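Local structure of uncharacterized protein (5BMT) at residues Leu88-Leu93 against Gly186-Met191; Ser128-Gln133 against Arg166-Ala171; Lys134-Met139 against Arg162-Glu167; Arg155-Cys160 against Lys202-Arg207. The protein is of unknown function but pairs a region of the lipoprotein BF3042 OB-domain family with a larger mixed beta sheet, consistent with an immunoglobulin-like fold. All blocks are in the same frame, centred on the assembly; numbering follows the deposited sequence. Where two conformers were deposited one is given.

Contact 1 of 4, residues Leu88-Leu93 against Gly186-Met191; sequences LSYSPL and GTLYSM. With SO4 (sulfate ion), chain D.
L88 and Y90, at the end of strand 85-89 and in the loop that follows, meet the first turn of helix 186-198 at T187, L188 and M191, the CA atoms of L88 and L188 being 7.7 Å apart. The phenol OH of Y90 reaches the start of the helix: it lies 2.9 Å from OG1 of T187, a hydrogen bond in which either hydroxyl could be the donor, and OG1 sits in the plane of the ring, at its edge. The M191 side chain, a selenomethionine, runs past the ring in the opposite direction and, in the conformer described, bends at chi3, bringing CE to 3.9 Å from Y90 CE1. Its SE then stands 5.2 Å from the ring centroid and 40° off the normal, an oblique Met-aromatic contact. Deeper in, the CD2 methyl of L88, again in the conformer described, rests on the base of L188, 3.5 Å from CB. L188 also touches L159 of strand 153-167, while L88 packs on M139 of strand 134-140, so the start of the helix rests on the sheet with Y90 and M191 at its margin, both against M141.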
loop_
_atom_site.group_PDB
_atom_site.type_symbol
_atom_site.label_atom_id
_atom_site.label_comp_id
_atom_site.label_asym_id
_atom_site.label_seq_id
_atom_site.Cartn_x
_atom_site.Cartn_y
_atom_site.Cartn_z
ATOM N N LEU A 88 6.792 5.025 -7.556
ATOM C CA LEU A 88 7.488 3.753 -7.641
ATOM C C LEU A 88 8.604 4.008 -8.643
ATOM O O LEU A 88 8.335 4.303 -9.803
ATOM C CB LEU A 88 6.582 2.569 -8.009
ATOM C CG LEU A 88 7.318 1.269 -8.371
ATOM C CD1 LEU A 88 8.222 0.769 -7.270
ATOM C CD2 LEU A 88 6.367 0.206 -8.712
ATOM N N SER A 89 9.843 3.968 -8.144
ATOM C CA SER A 89 11.041 4.287 -8.909
ATOM C C SER A 89 11.563 3.072 -9.681
ATOM O O SER A 89 11.651 1.977 -9.119
ATOM C CB SER A 89 12.106 4.804 -7.948
ATOM O OG SER A 89 11.613 5.893 -7.184
ATOM N N TYR A 90 11.948 3.258 -10.938
ATOM C CA TYR A 90 12.486 2.173 -11.737
ATOM C C TYR A 90 14.011 2.293 -11.859
ATOM O O TYR A 90 14.590 1.784 -12.811
ATOM C CB TYR A 90 11.790 2.158 -13.117
ATOM C CG TYR A 90 10.317 1.844 -12.963
ATOM C CD1 TYR A 90 9.884 0.551 -12.639
ATOM C CD2 TYR A 90 9.363 2.857 -13.016
ATOM C CE1 TYR A 90 8.523 0.270 -12.440
ATOM C CE2 TYR A 90 7.998 2.577 -12.873
ATOM C CZ TYR A 90 7.587 1.279 -12.597
ATOM O OH TYR A 90 6.243 1.007 -12.433
ATOM N N SER A 91 14.636 2.955 -10.890
ATOM C CA SER A 91 16.098 3.136 -10.846
ATOM C C SER A 91 16.621 2.292 -9.684
ATOM O O SER A 91 16.620 2.753 -8.553
ATOM C CB SER A 91 16.466 4.615 -10.643
ATOM O OG SER A 91 16.019 5.521 -11.646
ATOM N N PRO A 92 17.065 1.059 -9.935
ATOM C CA PRO A 92 17.539 0.214 -8.818
ATOM C C PRO A 92 18.790 0.777 -8.151
ATOM O O PRO A 92 19.606 1.463 -8.781
ATOM C CB PRO A 92 17.789 -1.145 -9.476
ATOM C CG PRO A 92 17.957 -0.854 -10.916
ATOM C CD PRO A 92 17.124 0.349 -11.226
ATOM N N LEU A 93 18.870 0.566 -6.831
ATOM C CA LEU A 93 19.963 1.041 -5.987
ATOM C C LEU A 93 20.910 -0.087 -5.641
ATOM O O LEU A 93 20.508 -1.241 -5.689
ATOM C CB LEU A 93 19.377 1.612 -4.684
ATOM C CG LEU A 93 18.409 2.802 -4.852
ATOM C CD1 LEU A 93 17.751 3.172 -3.519
ATOM C CD2 LEU A 93 19.118 3.981 -5.435
ATOM N N GLY A 186 -0.034 2.371 -10.681
ATOM C CA GLY A 186 -0.564 2.304 -12.042
ATOM C C GLY A 186 0.408 1.810 -13.093
ATOM O O GLY A 186 0.059 0.940 -13.908
ATOM N N THR A 187 1.647 2.364 -13.112
ATOM C CA THR A 187 2.575 1.919 -14.159
ATOM C C THR A 187 3.128 0.537 -13.835
ATOM O O THR A 187 3.386 -0.235 -14.768
ATOM C CB THR A 187 3.670 2.940 -14.412
ATOM O OG1 THR A 187 4.417 3.099 -13.208
ATOM C CG2 THR A 187 3.088 4.299 -14.878
ATOM N N LEU A 188 3.264 0.193 -12.530
ATOM C CA LEU A 188 3.705 -1.154 -12.181
ATOM C C LEU A 188 2.688 -2.164 -12.666
ATOM O O LEU A 188 3.050 -3.178 -13.265
ATOM C CB LEU A 188 3.881 -1.284 -10.663
ATOM C CG LEU A 188 4.383 -2.654 -10.214
ATOM C CD1 LEU A 188 5.819 -2.866 -10.601
ATOM C CD2 LEU A 188 4.225 -2.857 -8.750
ATOM N N TYR A 189 1.397 -1.877 -12.427
ATOM C CA TYR A 189 0.366 -2.806 -12.876
ATOM C C TYR A 189 0.418 -3.014 -14.382
ATOM O O TYR A 189 0.393 -4.168 -14.820
ATOM C CB TYR A 189 -1.021 -2.235 -12.487
ATOM C CG TYR A 189 -2.163 -3.101 -12.986
ATOM C CD1 TYR A 189 -2.658 -4.148 -12.207
ATOM C CD2 TYR A 189 -2.740 -2.876 -14.233
ATOM C CE1 TYR A 189 -3.697 -4.959 -12.666
ATOM C CE2 TYR A 189 -3.796 -3.667 -14.691
ATOM C CZ TYR A 189 -4.277 -4.697 -13.894
ATOM O OH TYR A 189 -5.291 -5.500 -14.371
ATOM N N SER A 190 0.471 -1.923 -15.169
ATOM C CA SER A 190 0.476 -2.036 -16.625
ATOM C C SER A 190 1.685 -2.815 -17.103
ATOM O O SER A 190 1.542 -3.668 -17.994
ATOM C CB SER A 190 0.448 -0.658 -17.278
ATOM O OG SER A 190 -0.739 0.018 -16.900
HETATM N N MSE A 191 2.869 -2.568 -16.494
HETATM C CA MSE A 191 4.068 -3.256 -16.927
HETATM C C MSE A 191 4.005 -4.742 -16.585
HETATM O O MSE A 191 4.295 -5.562 -17.471
HETATM C CB MSE A 191 5.304 -2.609 -16.311
HETATM C CG MSE A 191 6.606 -3.219 -16.817
HETATM SE SE MSE A 191 8.119 -2.421 -15.933
HETATM C CE MSE A 191 7.813 -3.117 -14.240
HETATM S S SO4 D . -3.761 -1.129 -18.134
HETATM O O1 SO4 D . -3.564 -0.291 -16.955
HETATM O O2 SO4 D . -4.933 -1.985 -17.931
HETATM O O3 SO4 D . -3.972 -0.271 -19.302
HETATM O O4 SO4 D . -2.583 -1.966 -18.356
#

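Contact 2 of 4, residues Ser128-Gln133 against Arg166-Ala171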
loop_
_atom_site.group_PDB
_atom_site.type_symbol
_atom_site.label_atom_id
_atom_site.label_comp_id
_atom_site.label_asym_id
_atom_site.label_seq_id
_atom_site.Cartn_x
_atom_site.Cartn_y
_atom_site.Cartn_z
ATOM N N SER A 128 12.569 0.074 16.475
ATOM C CA SER A 128 12.292 1.210 17.337
ATOM C C SER A 128 12.306 2.493 16.555
ATOM O O SER A 128 13.005 2.615 15.549
ATOM C CB SER A 128 13.287 1.301 18.496
ATOM O OG SER A 128 14.602 1.611 18.083
ATOM N N VAL A 129 11.471 3.428 16.996
ATOM C CA VAL A 129 11.445 4.809 16.511
ATOM C C VAL A 129 11.275 5.713 17.708
ATOM O O VAL A 129 10.871 5.252 18.786
ATOM C CB VAL A 129 10.349 5.113 15.450
ATOM C CG1 VAL A 129 10.460 4.218 14.213
ATOM C CG2 VAL A 129 8.944 5.028 16.059
ATOM N N LEU A 130 11.491 7.008 17.511
ATOM C CA LEU A 130 11.180 7.963 18.559
ATOM C C LEU A 130 9.805 8.530 18.296
ATOM O O LEU A 130 9.308 8.467 17.167
ATOM C CB LEU A 130 12.222 9.098 18.662
ATOM C CG LEU A 130 13.621 8.716 19.148
ATOM C CD1 LEU A 130 14.488 9.982 19.355
ATOM C CD2 LEU A 130 13.566 7.936 20.482
ATOM N N THR A 131 9.170 9.097 19.341
ATOM C CA THR A 131 7.885 9.769 19.185
ATOM C C THR A 131 8.100 10.976 18.252
ATOM O O THR A 131 9.103 11.665 18.389
ATOM C CB THR A 131 7.360 10.166 20.589
ATOM O OG1 THR A 131 7.139 8.961 21.325
ATOM C CG2 THR A 131 6.061 10.980 20.531
ATOM N N ASP A 132 7.215 11.167 17.261
ATOM C CA ASP A 132 7.257 12.263 16.279
ATOM C C ASP A 132 8.440 12.149 15.294
ATOM O O ASP A 132 8.725 13.097 14.548
ATOM C CB ASP A 132 7.233 13.650 16.945
ATOM C CG ASP A 132 5.962 13.895 17.753
ATOM O OD1 ASP A 132 4.905 13.315 17.397
ATOM O OD2 ASP A 132 6.018 14.682 18.721
ATOM N N GLN A 133 9.085 10.964 15.232
ATOM C CA GLN A 133 10.091 10.722 14.196
ATOM C C GLN A 133 9.376 10.758 12.850
ATOM O O GLN A 133 8.231 10.303 12.743
ATOM C CB GLN A 133 10.762 9.346 14.422
ATOM C CG GLN A 133 11.835 8.984 13.369
ATOM C CD GLN A 133 12.501 7.669 13.708
ATOM O OE1 GLN A 133 12.875 7.403 14.861
ATOM N NE2 GLN A 133 12.759 6.865 12.686
ATOM N N ARG A 166 14.005 11.709 8.386
ATOM C CA ARG A 166 13.951 13.133 8.019
ATOM C C ARG A 166 13.826 14.033 9.252
ATOM O O ARG A 166 14.340 15.159 9.222
ATOM C CB ARG A 166 12.817 13.419 7.032
ATOM C CG ARG A 166 12.935 12.643 5.710
ATOM C CD ARG A 166 14.074 13.081 4.771
ATOM N NE ARG A 166 13.894 14.443 4.256
ATOM C CZ ARG A 166 13.187 14.763 3.177
ATOM N NH1 ARG A 166 12.599 13.816 2.454
ATOM N NH2 ARG A 166 13.111 16.025 2.775
ATOM N N GLU A 167 13.173 13.563 10.329
ATOM C CA GLU A 167 13.050 14.302 11.604
ATOM C C GLU A 167 13.345 13.328 12.721
ATOM O O GLU A 167 12.811 12.220 12.712
ATOM C CB GLU A 167 11.666 14.947 11.782
ATOM C CG GLU A 167 11.345 16.047 10.776
ATOM C CD GLU A 167 9.933 16.608 10.803
ATOM O OE1 GLU A 167 9.406 16.862 11.910
ATOM O OE2 GLU A 167 9.373 16.845 9.707
ATOM N N GLU A 168 14.196 13.729 13.674
ATOM C CA GLU A 168 14.674 12.889 14.771
ATOM C C GLU A 168 13.578 12.432 15.729
ATOM O O GLU A 168 13.561 11.263 16.115
ATOM C CB GLU A 168 15.767 13.645 15.552
ATOM C CG GLU A 168 16.372 12.898 16.740
ATOM C CD GLU A 168 17.224 11.672 16.472
ATOM O OE1 GLU A 168 17.488 11.361 15.287
ATOM O OE2 GLU A 168 17.643 11.029 17.460
ATOM N N GLY A 169 12.672 13.327 16.088
ATOM C CA GLY A 169 11.658 13.004 17.078
ATOM C C GLY A 169 12.212 13.117 18.493
ATOM O O GLY A 169 13.333 13.607 18.703
ATOM N N LYS A 170 11.452 12.611 19.480
ATOM C CA LYS A 170 11.826 12.717 20.900
ATOM C C LYS A 170 11.367 11.505 21.711
ATOM O O LYS A 170 10.609 10.678 21.211
ATOM C CB LYS A 170 11.188 14.002 21.480
ATOM C CG LYS A 170 9.664 14.044 21.349
ATOM C CD LYS A 170 9.051 15.344 21.850
ATOM C CE LYS A 170 7.547 15.309 21.720
ATOM N NZ LYS A 170 6.923 16.588 22.150
ATOM N N ALA A 171 11.763 11.451 22.998
ATOM C CA ALA A 171 11.345 10.384 23.907
ATOM C C ALA A 171 9.819 10.441 24.135
ATOM O O ALA A 171 9.230 11.515 23.998
ATOM C CB ALA A 171 12.099 10.509 25.232
HETATM O O HOH W 1 9.064 15.765 14.353
HETATM O O HOH W 2 15.017 9.016 15.823
#
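T131 and K170 form an antiparallel hydrogen-bonded pair, the backbone link between the turn at L130 to Q133 and the chain leaving strand 153-167. K170 N donates to T131 O at 2.8 Å, in the carbonyl plane, whereas the return bond from T131 N to K170 O is bent to 125° and weak. G169 comes so close to the turn that its CA lies 3.2 Å from T131 O. The turn itself is of type II, and the side chain of Q133 braces it from within: fully extended, with chi1 179°, it carries OE1 back to L130 N at 3.0 Å, the donor standing above the carbonyl plane.

Aliphatic carbons pack against carbonyl and carboxylate oxygens. L130 lays CB 3.4 Å from K170 O and CD1 near the carboxylate of E168, whose OE1 is paired with K165. The aliphatic CG of Q133 rests against E167 O.

Charge and water work at the periphery. The D132 and K170 side chains run alongside one another, but D132 OD2 and K170 NZ remain 4.0 Å apart, too far for a salt bridge. One water donates to both D132 O and E167 OE1; a second donates to Q133 OE1 and E168 O.

T131 OG1 bonds to P172 O, continuing the polar network past K170. Across the two segments, then, one sound backbone bond, one weak one and two bridging waters supply the polar links, with the opposite charges of D132 and K170 likely adding only a mild, solvent-screened attraction.

Contact 3 of 4, residues Lys134-Met139 against Arg162-Glu167; sequences KNTYIM and RAQKRE
A guanidinium-to-hydroxyl bond joins R166 to T136 across this antiparallel strand pair: in the conformer described, R166 NH1 donates to T136 OG1 at 3.1 Å and 170°, with the hydroxyl in the guanidinium plane, at its edge. The arginine gets there by bending at chi2 and chi3, which lays its CG and CD over the threonine. A water joins T136 OG1 to Q164 OE1, 2.7 Å from each, while Q164 NE2 bonds to D99 O. I138 CG2 lies alongside R162 CB on this same face. On the opposite face, Y137 CE1 packs 3.6 Å from the methyl of A163, and N135 ND2 donates in its amide plane to Y137 OH at 3.1 Å.

Behind these side chains stand paired backbone bonds at T136 with Q164 and I138 with R162. At K134 the register slips by one: its carbonyl O receives both R166 N, at 2.7 Å, and E167 N, at 3.1 Å, a classic beta bulge. The bulge turns R166 toward the partner strand, within range of T136.

Further out, Y137 OH meets D179 and N135 OD1 meets Q133, while R162 forms a salt bridge with E101. The tyrosine hydroxyl is thereby gripped by an amide on one hand and a carboxylate on the other, which should fix the ring's position. T136 OG1 likewise collects a guanidinium and a water, and in the conformer described its arginine donor would probably polarise the hydroxyl.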
loop_
_atom_site.group_PDB
_atom_site.type_symbol
_atom_site.label_atom_id
_atom_site.label_comp_id
_atom_site.label_asym_id
_atom_site.label_seq_id
_atom_site.Cartn_x
_atom_site.Cartn_y
_atom_site.Cartn_z
ATOM N N LYS A 134 10.036 11.294 11.821
ATOM C CA LYS A 134 9.456 11.300 10.489
ATOM C C LYS A 134 10.461 10.695 9.530
ATOM O O LYS A 134 11.648 11.019 9.590
ATOM C CB LYS A 134 9.071 12.722 10.037
ATOM C CG LYS A 134 7.996 13.388 10.912
ATOM C CD LYS A 134 6.580 12.987 10.492
ATOM C CE LYS A 134 5.522 13.520 11.427
ATOM N NZ LYS A 134 5.310 12.607 12.576
ATOM N N ASN A 135 9.970 9.833 8.641
ATOM C CA ASN A 135 10.797 9.184 7.638
ATOM C C ASN A 135 10.292 9.502 6.260
ATOM O O ASN A 135 9.098 9.804 6.092
ATOM C CB ASN A 135 10.745 7.660 7.804
ATOM C CG ASN A 135 11.022 7.132 9.177
ATOM O OD1 ASN A 135 11.764 7.725 9.956
ATOM N ND2 ASN A 135 10.594 5.908 9.424
ATOM N N THR A 136 11.163 9.353 5.261
ATOM C CA THR A 136 10.759 9.361 3.861
ATOM C C THR A 136 11.269 8.057 3.265
ATOM O O THR A 136 12.142 7.386 3.852
ATOM C CB THR A 136 11.146 10.591 3.060
ATOM O OG1 THR A 136 12.547 10.771 3.153
ATOM C CG2 THR A 136 10.310 11.822 3.483
ATOM N N TYR A 137 10.703 7.690 2.135
ATOM C CA TYR A 137 10.938 6.381 1.564
ATOM C C TYR A 137 11.244 6.405 0.105
ATOM O O TYR A 137 10.948 7.359 -0.607
ATOM C CB TYR A 137 9.651 5.520 1.753
ATOM C CG TYR A 137 9.308 5.306 3.214
ATOM C CD1 TYR A 137 9.845 4.236 3.926
ATOM C CD2 TYR A 137 8.479 6.204 3.903
ATOM C CE1 TYR A 137 9.597 4.076 5.288
ATOM C CE2 TYR A 137 8.230 6.056 5.269
ATOM C CZ TYR A 137 8.785 4.982 5.953
ATOM O OH TYR A 137 8.564 4.825 7.308
ATOM N N ILE A 138 11.840 5.304 -0.348
ATOM C CA ILE A 138 12.066 5.063 -1.743
ATOM C C ILE A 138 11.662 3.621 -2.012
ATOM O O ILE A 138 12.182 2.691 -1.374
ATOM C CB ILE A 138 13.528 5.383 -2.227
ATOM C CG1 ILE A 138 13.780 4.900 -3.666
ATOM C CG2 ILE A 138 14.596 4.792 -1.312
ATOM C CD1 ILE A 138 13.356 5.781 -4.601
HETATM N N MSE A 139 10.721 3.442 -2.927
HETATM C CA MSE A 139 10.293 2.133 -3.397
HETATM C C MSE A 139 10.835 2.006 -4.801
HETATM O O MSE A 139 10.518 2.840 -5.652
HETATM C CB MSE A 139 8.761 1.991 -3.344
HETATM C CG MSE A 139 8.282 0.627 -3.803
HETATM SE SE MSE A 139 8.566 -0.790 -2.514
HETATM C CE MSE A 139 6.754 -1.152 -1.955
ATOM N N ARG A 162 13.259 1.207 0.937
ATOM C CA ARG A 162 14.268 1.766 1.810
ATOM C C ARG A 162 13.756 3.057 2.431
ATOM O O ARG A 162 12.835 3.692 1.895
ATOM C CB ARG A 162 15.596 1.946 1.070
ATOM C CG ARG A 162 16.118 0.533 0.742
ATOM C CD ARG A 162 17.268 0.461 -0.209
ATOM N NE ARG A 162 18.498 0.922 0.420
ATOM C CZ ARG A 162 19.688 0.885 -0.171
ATOM N NH1 ARG A 162 19.819 0.356 -1.380
ATOM N NH2 ARG A 162 20.761 1.328 0.464
ATOM N N ALA A 163 14.300 3.396 3.587
ATOM C CA ALA A 163 13.848 4.553 4.360
ATOM C C ALA A 163 14.993 5.439 4.782
ATOM O O ALA A 163 16.069 4.924 5.117
ATOM C CB ALA A 163 13.135 4.079 5.615
ATOM N N GLN A 164 14.713 6.739 4.859
ATOM C CA GLN A 164 15.656 7.722 5.403
ATOM C C GLN A 164 14.978 8.473 6.525
ATOM O O GLN A 164 13.803 8.827 6.394
ATOM C CB GLN A 164 16.136 8.730 4.347
ATOM C CG GLN A 164 17.000 8.113 3.246
ATOM C CD GLN A 164 17.245 9.129 2.152
ATOM O OE1 GLN A 164 16.341 9.489 1.394
ATOM N NE2 GLN A 164 18.471 9.629 2.054
ATOM N N LYS A 165 15.705 8.739 7.619
ATOM C CA LYS A 165 15.140 9.546 8.698
ATOM C C LYS A 165 15.155 11.013 8.257
ATOM O O LYS A 165 16.200 11.491 7.790
ATOM C CB LYS A 165 15.931 9.353 10.009
ATOM C CG LYS A 165 15.168 9.834 11.253
ATOM C CD LYS A 165 16.045 9.873 12.519
ATOM C CE LYS A 165 16.600 8.539 12.936
ATOM N NZ LYS A 165 17.393 8.660 14.196
ATOM N N ARG A 166 14.005 11.709 8.386
ATOM C CA ARG A 166 13.951 13.133 8.019
ATOM C C ARG A 166 13.826 14.033 9.252
ATOM O O ARG A 166 14.340 15.159 9.222
ATOM C CB ARG A 166 12.817 13.419 7.032
ATOM C CG ARG A 166 12.935 12.643 5.710
ATOM C CD ARG A 166 14.074 13.081 4.771
ATOM N NE ARG A 166 13.894 14.443 4.256
ATOM C CZ ARG A 166 13.187 14.763 3.177
ATOM N NH1 ARG A 166 12.599 13.816 2.454
ATOM N NH2 ARG A 166 13.111 16.025 2.775
ATOM N N GLU A 167 13.173 13.563 10.329
ATOM C CA GLU A 167 13.050 14.302 11.604
ATOM C C GLU A 167 13.345 13.328 12.721
ATOM O O GLU A 167 12.811 12.220 12.712
ATOM C CB GLU A 167 11.666 14.947 11.782
ATOM C CG GLU A 167 11.345 16.047 10.776
ATOM C CD GLU A 167 9.933 16.608 10.803
ATOM O OE1 GLU A 167 9.406 16.862 11.910
ATOM O OE2 GLU A 167 9.373 16.845 9.707
HETATM O O HOH W 3 13.685 9.357 1.129
#

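Contact 4 of 4, residues Arg155-Cys160 against Lys202-Arg207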
loop_
_atom_site.group_PDB
_atom_site.type_symbol
_atom_site.label_atom_id
_atom_site.label_comp_id
_atom_site.label_asym_id
_atom_site.label_seq_id
_atom_site.Cartn_x
_atom_site.Cartn_y
_atom_site.Cartn_z
ATOM N N ARG A 155 7.401 -17.286 -10.500
ATOM C CA ARG A 155 7.407 -15.963 -11.136
ATOM C C ARG A 155 7.090 -14.841 -10.139
ATOM O O ARG A 155 6.205 -14.020 -10.373
ATOM C CB ARG A 155 6.419 -15.922 -12.342
ATOM C CG ARG A 155 6.769 -17.009 -13.378
ATOM C CD ARG A 155 5.952 -16.911 -14.665
ATOM N NE ARG A 155 6.186 -15.650 -15.371
ATOM C CZ ARG A 155 7.182 -15.407 -16.217
ATOM N NH1 ARG A 155 8.073 -16.357 -16.502
ATOM N NH2 ARG A 155 7.303 -14.212 -16.778
ATOM N N VAL A 156 7.866 -14.774 -9.062
ATOM C CA VAL A 156 7.699 -13.707 -8.070
ATOM C C VAL A 156 8.667 -12.555 -8.399
ATOM O O VAL A 156 9.878 -12.787 -8.586
ATOM C CB VAL A 156 7.978 -14.268 -6.658
ATOM C CG1 VAL A 156 7.861 -13.168 -5.599
ATOM C CG2 VAL A 156 7.058 -15.445 -6.327
ATOM N N TYR A 157 8.137 -11.326 -8.469
ATOM C CA TYR A 157 8.933 -10.119 -8.698
ATOM C C TYR A 157 9.334 -9.546 -7.367
ATOM O O TYR A 157 8.612 -9.707 -6.383
ATOM C CB TYR A 157 8.106 -9.073 -9.476
ATOM C CG TYR A 157 7.899 -9.452 -10.924
ATOM C CD1 TYR A 157 8.822 -9.080 -11.899
ATOM C CD2 TYR A 157 6.780 -10.183 -11.325
ATOM C CE1 TYR A 157 8.635 -9.420 -13.240
ATOM C CE2 TYR A 157 6.579 -10.524 -12.666
ATOM C CZ TYR A 157 7.511 -10.137 -13.617
ATOM O OH TYR A 157 7.318 -10.448 -14.939
ATOM N N THR A 158 10.472 -8.870 -7.322
ATOM C CA THR A 158 10.902 -8.281 -6.054
ATOM C C THR A 158 11.032 -6.764 -6.188
ATOM O O THR A 158 11.711 -6.265 -7.102
ATOM C CB THR A 158 12.245 -8.902 -5.609
ATOM O OG1 THR A 158 12.053 -10.290 -5.346
ATOM C CG2 THR A 158 12.804 -8.244 -4.331
ATOM N N LEU A 159 10.334 -6.049 -5.295
ATOM C CA LEU A 159 10.420 -4.600 -5.153
ATOM C C LEU A 159 11.304 -4.334 -3.938
ATOM O O LEU A 159 11.494 -5.247 -3.123
ATOM C CB LEU A 159 9.021 -3.998 -4.949
ATOM C CG LEU A 159 8.156 -3.790 -6.193
ATOM C CD1 LEU A 159 7.789 -5.110 -6.874
ATOM C CD2 LEU A 159 6.883 -3.048 -5.829
ATOM N N CYS A 160 11.862 -3.136 -3.831
ATOM C CA CYS A 160 12.702 -2.821 -2.696
ATOM C C CYS A 160 12.215 -1.565 -1.991
ATOM O O CYS A 160 11.952 -0.552 -2.630
ATOM C CB CYS A 160 14.147 -2.668 -3.141
ATOM S SG CYS A 160 15.254 -2.167 -1.811
ATOM N N LYS A 202 -2.491 -15.290 -15.203
ATOM C CA LYS A 202 -3.692 -14.513 -14.861
ATOM C C LYS A 202 -3.491 -13.641 -13.620
ATOM O O LYS A 202 -4.391 -12.900 -13.214
ATOM C CB LYS A 202 -4.902 -15.460 -14.585
ATOM C CG LYS A 202 -5.182 -16.562 -15.575
ATOM C CD LYS A 202 -6.469 -17.328 -15.158
ATOM C CE LYS A 202 -6.396 -18.114 -13.856
ATOM N NZ LYS A 202 -6.455 -19.582 -14.067
ATOM N N ILE A 203 -2.335 -13.793 -12.965
ATOM C CA ILE A 203 -2.019 -13.057 -11.744
ATOM C C ILE A 203 -0.592 -12.564 -11.803
ATOM O O ILE A 203 0.203 -13.005 -12.649
ATOM C CB ILE A 203 -2.222 -13.951 -10.465
ATOM C CG1 ILE A 203 -1.220 -15.146 -10.447
ATOM C CG2 ILE A 203 -3.690 -14.408 -10.281
ATOM C CD1 ILE A 203 -0.887 -15.702 -9.054
ATOM N N VAL A 204 -0.272 -11.667 -10.870
ATOM C CA VAL A 204 1.086 -11.187 -10.629
ATOM C C VAL A 204 1.402 -11.486 -9.181
ATOM O O VAL A 204 0.550 -11.268 -8.320
ATOM C CB VAL A 204 1.244 -9.686 -10.943
ATOM C CG1 VAL A 204 2.577 -9.137 -10.405
ATOM C CG2 VAL A 204 1.137 -9.439 -12.444
ATOM N N SER A 205 2.617 -11.972 -8.921
ATOM C CA SER A 205 3.116 -12.242 -7.571
ATOM C C SER A 205 4.320 -11.373 -7.327
ATOM O O SER A 205 5.207 -11.292 -8.189
ATOM C CB SER A 205 3.510 -13.709 -7.412
ATOM O OG SER A 205 2.404 -14.580 -7.546
ATOM N N TYR A 206 4.375 -10.726 -6.170
ATOM C CA TYR A 206 5.548 -9.914 -5.863
ATOM C C TYR A 206 5.836 -9.934 -4.368
ATOM O O TYR A 206 4.999 -10.346 -3.557
ATOM C CB TYR A 206 5.380 -8.466 -6.365
ATOM C CG TYR A 206 4.448 -7.631 -5.508
ATOM C CD1 TYR A 206 3.071 -7.619 -5.741
ATOM C CD2 TYR A 206 4.942 -6.836 -4.476
ATOM C CE1 TYR A 206 2.205 -6.882 -4.924
ATOM C CE2 TYR A 206 4.095 -6.029 -3.704
ATOM C CZ TYR A 206 2.721 -6.099 -3.896
ATOM O OH TYR A 206 1.892 -5.391 -3.059
ATOM N N ARG A 207 7.030 -9.494 -4.010
ATOM C CA ARG A 207 7.378 -9.327 -2.611
ATOM C C ARG A 207 8.191 -8.056 -2.479
ATOM O O ARG A 207 8.685 -7.545 -3.490
ATOM C CB ARG A 207 8.134 -10.531 -2.068
ATOM C CG ARG A 207 9.441 -10.715 -2.812
ATOM C CD ARG A 207 10.127 -11.938 -2.295
ATOM N NE ARG A 207 11.410 -12.118 -2.957
ATOM C CZ ARG A 207 12.324 -12.984 -2.540
ATOM N NH1 ARG A 207 12.115 -13.705 -1.448
ATOM N NH2 ARG A 207 13.471 -13.105 -3.184
HETATM O O HOH W 4 4.118 -12.625 -11.301
#
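Y157 threads its backbone between S205 and R207 of the neighbouring parallel strand: its N donates to S205 O and its O accepts from R207 N, both at 2.9 Å. L159 N then bonds to R207 O, also at 2.9 Å, and Y206 adds a CA-H...O contact, its CA 3.1 Å from Y157 O. Over these residues the segments 156-160 and 203-207 run at 42° to each other, their axes approaching to 4.3 Å.

The face bearing Y157, L159 and Y206 is buried. L159 CD1, in the conformer described, comes obliquely to the Y206 ring. A chi1 of 75° tucks the Y206 ring between its own N and carbonyl carbon, and its OH reaches S109. The Y157 ring presents an edge to S205 O and packs on L192 of helix 186-198, with its OH bonded to E196.

On the other face V156 is buried too, its CG1 against R207 CG, but T158 and R207 are polar and partly exposed. R207, stretched straight from CG to NE, crosses T158 and gives NE to its OG1 at 3.1 Å and 176°, the hydroxyl lying in the guanidinium plane; NH2 has a weak, long ion pair with E148. A water donates to R155 O at 2.7 Å and accepts from S205 N at 2.9 Å.

Parallel strands 153-167 and 203-214 are thus neighbours in a mixed sheet, the chain between them including strand 173-184 and helix 186-198, which packs on Y157 and V204; strand 221-233 then pairs antiparallel with 203-214.

All four contacts reach the same mixed sheet, and strand 153-167 serves contacts 2, 3 and 4. Contacts 2 and 3 are adjacent, their centres 12 Å apart, and share R166 and E167 at one end of that strand. Contact 4 occupies its other end, about 33 Å from contact 2, centre to centre. Contacts 1 and 4, their centres about 12 Å apart, touch through L188 and L159; S89 and M139 link contact 1 to contact 3. Along the chain, contacts 2 and 3 are nested inside the loop closed by contact 1, whereas contact 4 crosses all three. Distant parts of the sequence are thus interlocked along one long strand, with helix 186-198 packed near one end.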